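Local coordinates for C.Elegans p53 tumor suppressor-like transcription factor (Caenorhabditis elegans, PDB 1T4W), which activates transcription by binding the same DNA consensus sequence as p53, promoting apoptosis after genotoxic stress and helping meiotic chromosomes segregate properly, at residues R61-D66 / R79-K84; F97-Y102 / S118-I123; T152-V157 / H169-Q174. One frame throughout, in Å; residues are numbered along the deposited sequence.

How the interactions relate
All three contacts lie in the DNA-binding domain and reach its larger sheet. Interactions 1 and 3 share a boundary, their centres about 10 Å apart: strand 57-65 runs beside strand 152-160, and Val63 O lies 2.6 Å from Cys154 N. Interactions 1 and 2 are also in touch, centres about 12 Å apart, through probable hydrogen bonds from Ser118 N to Asp81 OD2 and from Lys84 NZ to Phe97 O. Interactions 2 and 3 do not touch, their nearest atoms being about 4 Å apart. The zinc ion held by Cys85, His88, Cys139 and Cys143 lies about 9 Å from the side chains of Val82 and Met153 and about 11 Å from that of Tyr102.

Interaction 1 of 3, residues R61-D66 / R79-K84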
loop_
_atom_site.group_PDB
_atom_site.type_symbol
_atom_site.label_atom_id
_atom_site.label_comp_id
_atom_site.label_asym_id
_atom_site.label_seq_id
_atom_site.Cartn_x
_atom_site.Cartn_y
_atom_site.Cartn_z
ATOM N N ARG A 61 -1.425 -0.373 -5.751
ATOM C CA ARG A 61 -0.088 -0.681 -6.240
ATOM C C ARG A 61 0.922 -0.705 -5.102
ATOM O O ARG A 61 0.711 -0.112 -4.039
ATOM C CB ARG A 61 0.375 0.374 -7.252
ATOM C CG ARG A 61 -0.378 0.397 -8.602
ATOM C CD ARG A 61 0.461 1.223 -9.622
ATOM N NE ARG A 61 1.697 0.519 -9.948
ATOM C CZ ARG A 61 2.759 1.063 -10.527
ATOM N NH1 ARG A 61 3.823 0.308 -10.776
ATOM N NH2 ARG A 61 2.772 2.359 -10.842
ATOM N N PHE A 62 2.030 -1.393 -5.337
ATOM C CA PHE A 62 3.083 -1.454 -4.352
ATOM C C PHE A 62 4.363 -1.235 -5.155
ATOM O O PHE A 62 4.841 -2.118 -5.892
ATOM C CB PHE A 62 3.063 -2.789 -3.604
ATOM C CG PHE A 62 3.990 -2.819 -2.410
ATOM C CD1 PHE A 62 3.849 -1.876 -1.383
ATOM C CD2 PHE A 62 5.003 -3.783 -2.316
ATOM C CE1 PHE A 62 4.694 -1.881 -0.274
ATOM C CE2 PHE A 62 5.867 -3.810 -1.210
ATOM C CZ PHE A 62 5.715 -2.857 -0.180
ATOM N N VAL A 63 4.899 -0.029 -5.004
ATOM C CA VAL A 63 6.066 0.418 -5.756
ATOM C C VAL A 63 7.258 0.860 -4.912
ATOM O O VAL A 63 7.170 0.982 -3.681
ATOM C CB VAL A 63 5.668 1.615 -6.665
ATOM C CG1 VAL A 63 4.378 1.281 -7.410
ATOM C CG2 VAL A 63 5.482 2.904 -5.828
ATOM N N LYS A 64 8.376 1.102 -5.589
ATOM C CA LYS A 64 9.586 1.568 -4.919
ATOM C C LYS A 64 10.020 2.882 -5.542
ATOM O O LYS A 64 9.739 3.146 -6.708
ATOM C CB LYS A 64 10.718 0.533 -5.027
ATOM C CG LYS A 64 11.265 0.304 -6.419
ATOM C CD LYS A 64 12.210 -0.894 -6.411
ATOM C CE LYS A 64 12.763 -1.203 -7.792
ATOM N NZ LYS A 64 11.692 -1.473 -8.786
ATOM N N TYR A 65 10.703 3.706 -4.761
ATOM C CA TYR A 65 11.154 4.989 -5.250
ATOM C C TYR A 65 12.353 5.415 -4.416
ATOM O O TYR A 65 12.674 4.788 -3.406
ATOM C CB TYR A 65 10.018 6.016 -5.131
ATOM C CG TYR A 65 9.657 6.440 -3.715
ATOM C CD1 TYR A 65 10.422 7.392 -3.026
ATOM C CD2 TYR A 65 8.564 5.878 -3.056
ATOM C CE1 TYR A 65 10.107 7.770 -1.706
ATOM C CE2 TYR A 65 8.238 6.243 -1.742
ATOM C CZ TYR A 65 9.011 7.190 -1.069
ATOM O OH TYR A 65 8.691 7.548 0.234
ATOM N N ASP A 66 13.029 6.471 -4.841
ATOM C CA ASP A 66 14.172 6.962 -4.083
ATOM C C ASP A 66 14.281 8.461 -4.279
ATOM O O ASP A 66 13.325 9.110 -4.711
ATOM C CB ASP A 66 15.454 6.255 -4.528
ATOM C CG ASP A 66 15.913 6.680 -5.911
ATOM O OD1 ASP A 66 15.082 6.711 -6.845
ATOM O OD2 ASP A 66 17.118 6.979 -6.065
ATOM N N ARG A 79 6.657 0.919 -14.447
ATOM C CA ARG A 79 7.871 0.128 -14.259
ATOM C C ARG A 79 8.434 0.171 -12.839
ATOM O O ARG A 79 9.512 -0.357 -12.590
ATOM C CB ARG A 79 8.959 0.616 -15.233
ATOM C CG ARG A 79 8.671 0.333 -16.720
ATOM C CD ARG A 79 9.571 1.190 -17.615
ATOM N NE ARG A 79 9.464 2.617 -17.289
ATOM C CZ ARG A 79 8.396 3.378 -17.539
ATOM N NH1 ARG A 79 7.325 2.860 -18.135
ATOM N NH2 ARG A 79 8.387 4.656 -17.178
ATOM N N SER A 80 7.719 0.769 -11.896
ATOM C CA SER A 80 8.280 0.883 -10.548
ATOM C C SER A 80 7.887 -0.176 -9.522
ATOM O O SER A 80 8.141 -0.001 -8.332
ATOM C CB SER A 80 7.946 2.263 -9.979
ATOM O OG SER A 80 6.550 2.341 -9.752
ATOM N N ASP A 81 7.268 -1.268 -9.947
ATOM C CA ASP A 81 6.873 -2.275 -8.963
ATOM C C ASP A 81 7.994 -2.787 -8.084
ATOM O O ASP A 81 9.150 -2.865 -8.516
ATOM C CB ASP A 81 6.263 -3.499 -9.640
ATOM C CG ASP A 81 4.947 -3.204 -10.288
ATOM O OD1 ASP A 81 4.361 -2.144 -9.984
ATOM O OD2 ASP A 81 4.498 -4.033 -11.094
ATOM N N VAL A 82 7.649 -3.143 -6.845
ATOM C CA VAL A 82 8.624 -3.768 -5.959
ATOM C C VAL A 82 8.583 -5.186 -6.524
ATOM O O VAL A 82 7.492 -5.738 -6.720
ATOM C CB VAL A 82 8.155 -3.813 -4.504
ATOM C CG1 VAL A 82 9.181 -4.560 -3.661
ATOM C CG2 VAL A 82 7.960 -2.408 -3.989
ATOM N N MET A 83 9.750 -5.763 -6.805
ATOM C CA MET A 83 9.822 -7.088 -7.422
ATOM C C MET A 83 10.074 -8.206 -6.433
ATOM O O MET A 83 10.994 -8.140 -5.621
ATOM C CB MET A 83 10.926 -7.112 -8.480
ATOM C CG MET A 83 10.811 -6.021 -9.537
ATOM S SD MET A 83 9.217 -6.048 -10.399
ATOM C CE MET A 83 9.315 -7.576 -11.329
ATOM N N LYS A 84 9.259 -9.241 -6.537
ATOM C CA LYS A 84 9.342 -10.411 -5.667
ATOM C C LYS A 84 10.655 -11.151 -5.976
ATOM O O LYS A 84 11.056 -11.206 -7.131
ATOM C CB LYS A 84 8.142 -11.292 -5.981
ATOM C CG LYS A 84 7.743 -12.261 -4.912
ATOM C CD LYS A 84 6.472 -12.948 -5.350
ATOM C CE LYS A 84 5.923 -13.846 -4.294
ATOM N NZ LYS A 84 4.552 -14.217 -4.729
HETATM O O HOH W 1 2.353 -1.999 -8.113
HETATM O O HOH W 2 4.949 -4.778 -6.170
#
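The Lys64 side chain runs along Ser80 to Val82. Its CB lies near Val82 CG2, its CG rests 3.7 Å from Ser80 O, its CE approaches Asp81 O, and its NZ ends 2.9 Å from Asp81 O in a hydrogen bond that comes from above the carbonyl plane. The bend at the last torsion (chi4 -58°) turns the ammonium back onto that oxygen. In the backbone, Lys64 N donates to Ser80 O and Val82 N to Phe62 O, with a single bridge pairing Val63 and Asp81. In this p53-family beta-sandwich the loop is thus fastened to strand 57-65 just ahead of zinc ligands Cys85 and His88. Arg61 holds the other end: its NH1 makes a salt bridge to Asp81 OD1 at 2.6 Å. OD1 lies close to the guanidinium plane, whereas NH1 meets it on the syn side, 35° out of the carboxylate plane. Val63 CG1 sits 3.5 Å above the guanidinium plane, over its centre, and NH2 continues to Ile75 O and Asn77 O. A water accepts hydrogen bonds from Arg61 NE and Phe62 N and donates to Asp81 OD1 at 2.7 Å. A leucine in place of Arg61 would probably leave the buried Asp81 carboxylate without its cationic mate and the carbonyls of Ile75 and Asn77 without this donor. Ser80 OG sits 3.3 Å from Val63 CB, while its hydrogen bonds go to Ala74 O and Asn77 O. On the apolar side Val82 CG2 meets Phe62 CD2 at 3.7 Å, and Met153 touches both of these side chains.

Interaction 2 of 3, residues F97-Y102 / S118-I123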
loop_
_atom_site.group_PDB
_atom_site.type_symbol
_atom_site.label_atom_id
_atom_site.label_comp_id
_atom_site.label_asym_id
_atom_site.label_seq_id
_atom_site.Cartn_x
_atom_site.Cartn_y
_atom_site.Cartn_z
ATOM N N PHE A 97 1.570 -15.840 -9.112
ATOM C CA PHE A 97 2.714 -16.218 -8.293
ATOM C C PHE A 97 3.831 -15.201 -8.160
ATOM O O PHE A 97 4.553 -15.195 -7.155
ATOM C CB PHE A 97 3.280 -17.543 -8.792
ATOM C CG PHE A 97 2.246 -18.627 -8.907
ATOM C CD1 PHE A 97 1.555 -19.068 -7.778
ATOM C CD2 PHE A 97 1.936 -19.184 -10.145
ATOM C CE1 PHE A 97 0.573 -20.042 -7.879
ATOM C CE2 PHE A 97 0.955 -20.162 -10.257
ATOM C CZ PHE A 97 0.271 -20.591 -9.122
ATOM N N ASP A 98 3.977 -14.333 -9.148
ATOM C CA ASP A 98 5.054 -13.354 -9.078
ATOM C C ASP A 98 4.664 -12.014 -8.450
ATOM O O ASP A 98 5.489 -11.098 -8.413
ATOM C CB ASP A 98 5.638 -13.129 -10.475
ATOM C CG ASP A 98 4.604 -12.647 -11.452
ATOM O OD1 ASP A 98 3.415 -12.656 -11.082
ATOM O OD2 ASP A 98 4.967 -12.263 -12.581
ATOM N N SER A 99 3.425 -11.875 -7.959
ATOM C CA SER A 99 3.052 -10.595 -7.348
ATOM C C SER A 99 3.687 -10.503 -5.960
ATOM O O SER A 99 3.686 -11.471 -5.196
ATOM C CB SER A 99 1.538 -10.462 -7.216
ATOM O OG SER A 99 1.204 -9.167 -6.745
ATOM N N PHE A 100 4.240 -9.344 -5.641
ATOM C CA PHE A 100 4.872 -9.143 -4.346
ATOM C C PHE A 100 3.814 -9.178 -3.222
ATOM O O PHE A 100 4.078 -9.637 -2.097
ATOM C CB PHE A 100 5.606 -7.793 -4.347
ATOM C CG PHE A 100 6.645 -7.658 -3.254
ATOM C CD1 PHE A 100 6.268 -7.417 -1.930
ATOM C CD2 PHE A 100 8.000 -7.822 -3.545
ATOM C CE1 PHE A 100 7.234 -7.344 -0.895
ATOM C CE2 PHE A 100 8.973 -7.758 -2.524
ATOM C CZ PHE A 100 8.583 -7.520 -1.203
ATOM N N PHE A 101 2.607 -8.724 -3.547
ATOM C CA PHE A 101 1.534 -8.640 -2.560
ATOM C C PHE A 101 0.195 -9.162 -3.055
ATOM O O PHE A 101 -0.032 -9.273 -4.253
ATOM C CB PHE A 101 1.357 -7.180 -2.116
ATOM C CG PHE A 101 0.793 -6.281 -3.189
ATOM C CD1 PHE A 101 1.537 -5.971 -4.315
ATOM C CD2 PHE A 101 -0.499 -5.762 -3.078
ATOM C CE1 PHE A 101 1.013 -5.155 -5.333
ATOM C CE2 PHE A 101 -1.038 -4.944 -4.076
ATOM C CZ PHE A 101 -0.278 -4.637 -5.208
ATOM N N TYR A 102 -0.699 -9.453 -2.116
ATOM C CA TYR A 102 -2.037 -9.943 -2.440
ATOM C C TYR A 102 -3.092 -9.254 -1.568
ATOM O O TYR A 102 -2.781 -8.657 -0.529
ATOM C CB TYR A 102 -2.118 -11.463 -2.242
ATOM C CG TYR A 102 -1.070 -12.225 -3.026
ATOM C CD1 TYR A 102 0.212 -12.443 -2.500
ATOM C CD2 TYR A 102 -1.335 -12.671 -4.326
ATOM C CE1 TYR A 102 1.202 -13.082 -3.256
ATOM C CE2 TYR A 102 -0.361 -13.299 -5.082
ATOM C CZ TYR A 102 0.908 -13.498 -4.545
ATOM O OH TYR A 102 1.873 -14.067 -5.334
ATOM N N SER A 118 1.975 -4.153 -11.472
ATOM C CA SER A 118 1.166 -5.021 -10.613
ATOM C C SER A 118 0.073 -4.188 -9.900
ATOM O O SER A 118 0.354 -3.364 -9.035
ATOM C CB SER A 118 2.079 -5.715 -9.599
ATOM O OG SER A 118 1.387 -6.726 -8.891
ATOM N N THR A 119 -1.177 -4.417 -10.266
ATOM C CA THR A 119 -2.278 -3.643 -9.720
ATOM C C THR A 119 -3.520 -4.466 -9.419
ATOM O O THR A 119 -3.954 -5.260 -10.251
ATOM C CB THR A 119 -2.719 -2.542 -10.731
ATOM O OG1 THR A 119 -1.606 -1.703 -11.047
ATOM C CG2 THR A 119 -3.874 -1.697 -10.159
ATOM N N PHE A 120 -4.093 -4.272 -8.233
ATOM C CA PHE A 120 -5.339 -4.937 -7.893
ATOM C C PHE A 120 -6.370 -3.829 -8.043
ATOM O O PHE A 120 -6.193 -2.726 -7.510
ATOM C CB PHE A 120 -5.343 -5.468 -6.457
ATOM C CG PHE A 120 -4.618 -6.788 -6.294
ATOM C CD1 PHE A 120 -3.234 -6.829 -6.123
ATOM C CD2 PHE A 120 -5.315 -7.984 -6.368
ATOM C CE1 PHE A 120 -2.554 -8.057 -6.037
ATOM C CE2 PHE A 120 -4.648 -9.218 -6.285
ATOM C CZ PHE A 120 -3.262 -9.247 -6.121
ATOM N N THR A 121 -7.416 -4.101 -8.809
ATOM C CA THR A 121 -8.482 -3.131 -9.011
ATOM C C THR A 121 -9.758 -3.563 -8.333
ATOM O O THR A 121 -10.343 -4.614 -8.655
ATOM C CB THR A 121 -8.781 -2.906 -10.505
ATOM O OG1 THR A 121 -7.608 -2.402 -11.153
ATOM C CG2 THR A 121 -9.914 -1.884 -10.681
ATOM N N LEU A 122 -10.208 -2.745 -7.396
ATOM C CA LEU A 122 -11.437 -3.039 -6.688
ATOM C C LEU A 122 -12.587 -2.458 -7.487
ATOM O O LEU A 122 -12.548 -1.283 -7.858
ATOM C CB LEU A 122 -11.442 -2.381 -5.305
ATOM C CG LEU A 122 -10.309 -2.711 -4.346
ATOM C CD1 LEU A 122 -10.651 -2.135 -2.962
ATOM C CD2 LEU A 122 -10.116 -4.196 -4.268
ATOM N N ILE A 123 -13.604 -3.272 -7.756
ATOM C CA ILE A 123 -14.770 -2.787 -8.490
ATOM C C ILE A 123 -15.795 -2.405 -7.455
ATOM O O ILE A 123 -16.231 -3.237 -6.659
ATOM C CB ILE A 123 -15.378 -3.861 -9.422
ATOM C CG1 ILE A 123 -14.448 -4.115 -10.611
ATOM C CG2 ILE A 123 -16.718 -3.391 -9.941
ATOM C CD1 ILE A 123 -13.174 -4.878 -10.272
HETATM O O HOH W 3 3.869 -6.954 -7.296
#
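Phe101 and Phe120 meet inside the beta-sandwich of the DNA-binding domain, where strand 101-104 at the margin of the four-stranded sheet faces strand 119-123 of the larger one. This is the tight part. The edge of Phe120 is directed at a face of Phe101 in an offset edge-to-face pair, centroids 5.3 Å apart and planes at 65°, with Phe120 CD1 only 3.5 Å from Phe101 CE2. Phe120 CE1 also approaches the backbone oxygen Phe101 O, and CZ comes within 3.9 Å of Tyr102 CA. Phe101 takes the first torsion that sets CG between its own N and C (chi1 69°), which carries the ring across to the neighbouring sheet; there it also touches Phe62. Tyr112 meets the Phe120 ring too, extending the aromatic packing.

Toward the loop ends the fit is looser and polar. Ser99 OG and Ser118 OG lie 3.3 Å apart, and a water spans the segments between Phe100 N and Ser118 OG, whose further partner is Tyr112 OH. Ser99 places its OG anti to the backbone N (chi1 -174°), from where the hydroxyl donates in the carbonyl plane to Phe101 O at 2.8 Å.

Interaction 3 of 3, residues T152-V157 / H169-Q174; sequences TMCLAV and HAYIKQ
The beta hairpin of strands 152-160 and 166-177 is joined here by antiparallel pairing of Leu155 with Ile172 and Val157 with Ala170, both hydrogen-bonded pairs, and of Ala156 with Tyr171, a non-hydrogen-bonded pair. Val157 N donates almost straight to Ala170 O at 2.9 Å, and Ala170 N answers to Val157 O. At the next pair Ile172 N reaches Leu155 O at 2.8 Å, but the return bond from Leu155 N to Ile172 O is weak at 3.4 Å, just ahead of the corner the chain turns at Lys173.

On one face Leu155 and Ile172 lie side by side, pointing the same way, with Leu155 CD2 3.9 Å from Ile172 CD1; Val157 CG2 touches Ala170 CB, and Ile6 of strand 3-8, from the opposing sheet, packs against all four. On the other face Cys154 SG stands 3.7 Å from Tyr171 CB and 4.7 Å from the ring centroid, an oblique sulfur-aromatic contact flanked by Val71. With Tyr171 CG between the backbone N and the carbonyl carbon (chi1 54°), CG and CD1 also come near the sulfur.

Past the corner, Gln174 CB packs on Thr152 CG2 at 3.8 Å. Gln174 OE1 and Lys173 NZ, which also hydrogen-bonds to Tyr30 OH, share a water that is held only weakly by Thr152 OG1. One hydrophobic face turned to the second sheet and the other touched by helix 71-74 at Cys154 and Tyr171 fit an inner hairpin of the p53-type beta-sandwich.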
loop_
_atom_site.group_PDB
_atom_site.type_symbol
_atom_site.label_atom_id
_atom_site.label_comp_id
_atom_site.label_asym_id
_atom_site.label_seq_id
_atom_site.Cartn_x
_atom_site.Cartn_y
_atom_site.Cartn_z
ATOM N N THR A 152 12.760 3.130 -1.199
ATOM C CA THR A 152 11.646 3.116 -0.272
ATOM C C THR A 152 10.452 2.426 -0.941
ATOM O O THR A 152 10.131 2.720 -2.097
ATOM C CB THR A 152 11.276 4.550 0.101
ATOM O OG1 THR A 152 12.441 5.204 0.607
ATOM C CG2 THR A 152 10.174 4.584 1.162
ATOM N N MET A 153 9.821 1.488 -0.238
ATOM C CA MET A 153 8.642 0.805 -0.794
ATOM C C MET A 153 7.438 1.643 -0.387
ATOM O O MET A 153 7.398 2.156 0.729
ATOM C CB MET A 153 8.521 -0.602 -0.244
ATOM C CG MET A 153 9.698 -1.468 -0.596
ATOM S SD MET A 153 9.431 -3.143 -0.024
ATOM C CE MET A 153 10.926 -3.927 -0.587
ATOM N N CYS A 154 6.460 1.743 -1.283
ATOM C CA CYS A 154 5.283 2.586 -1.093
ATOM C C CYS A 154 3.958 1.922 -1.509
ATOM O O CYS A 154 3.861 1.364 -2.611
ATOM C CB CYS A 154 5.484 3.862 -1.919
ATOM S SG CYS A 154 4.114 5.031 -1.853
ATOM N N LEU A 155 2.960 1.951 -0.626
ATOM C CA LEU A 155 1.643 1.363 -0.931
ATOM C C LEU A 155 0.772 2.538 -1.363
ATOM O O LEU A 155 0.478 3.437 -0.551
ATOM C CB LEU A 155 1.021 0.706 0.317
ATOM C CG LEU A 155 -0.380 0.097 0.085
ATOM C CD1 LEU A 155 -0.264 -0.988 -0.987
ATOM C CD2 LEU A 155 -0.948 -0.499 1.381
ATOM N N ALA A 156 0.370 2.535 -2.632
ATOM C CA ALA A 156 -0.434 3.626 -3.196
ATOM C C ALA A 156 -1.772 3.156 -3.749
ATOM O O ALA A 156 -1.858 2.068 -4.333
ATOM C CB ALA A 156 0.364 4.335 -4.331
ATOM N N VAL A 157 -2.799 3.995 -3.564
ATOM C CA VAL A 157 -4.144 3.720 -4.057
ATOM C C VAL A 157 -4.654 4.906 -4.881
ATOM O O VAL A 157 -4.347 6.064 -4.596
ATOM C CB VAL A 157 -5.149 3.428 -2.905
ATOM C CG1 VAL A 157 -4.833 2.054 -2.284
ATOM C CG2 VAL A 157 -5.084 4.522 -1.872
ATOM N N HIS A 169 -5.946 10.170 -4.988
ATOM C CA HIS A 169 -4.903 9.184 -4.694
ATOM C C HIS A 169 -4.467 9.345 -3.260
ATOM O O HIS A 169 -4.768 10.360 -2.634
ATOM C CB HIS A 169 -3.680 9.323 -5.635
ATOM C CG HIS A 169 -2.810 10.518 -5.373
ATOM N ND1 HIS A 169 -3.221 11.809 -5.605
ATOM C CD2 HIS A 169 -1.522 10.607 -4.950
ATOM C CE1 HIS A 169 -2.229 12.645 -5.340
ATOM N NE2 HIS A 169 -1.186 11.939 -4.942
ATOM N N ALA A 170 -3.784 8.332 -2.733
ATOM C CA ALA A 170 -3.281 8.371 -1.360
ATOM C C ALA A 170 -2.242 7.276 -1.250
ATOM O O ALA A 170 -2.236 6.341 -2.045
ATOM C CB ALA A 170 -4.413 8.116 -0.348
ATOM N N TYR A 171 -1.356 7.384 -0.272
ATOM C CA TYR A 171 -0.361 6.350 -0.103
ATOM C C TYR A 171 0.206 6.318 1.297
ATOM O O TYR A 171 0.032 7.264 2.075
ATOM C CB TYR A 171 0.789 6.531 -1.119
ATOM C CG TYR A 171 1.438 7.908 -1.092
ATOM C CD1 TYR A 171 2.351 8.245 -0.092
ATOM C CD2 TYR A 171 1.096 8.881 -2.030
ATOM C CE1 TYR A 171 2.901 9.504 -0.016
ATOM C CE2 TYR A 171 1.644 10.168 -1.969
ATOM C CZ TYR A 171 2.547 10.461 -0.950
ATOM O OH TYR A 171 3.092 11.701 -0.843
ATOM N N ILE A 172 0.829 5.183 1.613
ATOM C CA ILE A 172 1.560 5.004 2.852
ATOM C C ILE A 172 2.984 5.270 2.344
ATOM O O ILE A 172 3.542 4.509 1.547
ATOM C CB ILE A 172 1.447 3.601 3.388
ATOM C CG1 ILE A 172 0.002 3.379 3.868
ATOM C CG2 ILE A 172 2.452 3.412 4.572
ATOM C CD1 ILE A 172 -0.298 1.977 4.316
ATOM N N LYS A 173 3.529 6.389 2.786
ATOM C CA LYS A 173 4.836 6.867 2.356
ATOM C C LYS A 173 5.956 5.850 2.440
ATOM O O LYS A 173 6.785 5.742 1.534
ATOM C CB LYS A 173 5.155 8.142 3.149
ATOM C CG LYS A 173 6.352 8.938 2.659
ATOM C CD LYS A 173 7.524 8.672 3.537
ATOM C CE LYS A 173 8.722 9.578 3.205
ATOM N NZ LYS A 173 9.841 9.271 4.152
ATOM N N GLN A 174 6.009 5.104 3.529
ATOM C CA GLN A 174 7.032 4.081 3.627
ATOM C C GLN A 174 6.498 2.824 4.277
ATOM O O GLN A 174 5.903 2.868 5.352
ATOM C CB GLN A 174 8.269 4.559 4.422
ATOM C CG GLN A 174 9.233 3.408 4.750
ATOM C CD GLN A 174 10.367 3.844 5.655
ATOM O OE1 GLN A 174 11.196 4.629 5.235
ATOM N NE2 GLN A 174 10.396 3.352 6.910
HETATM O O HOH W 4 11.230 6.702 3.380
#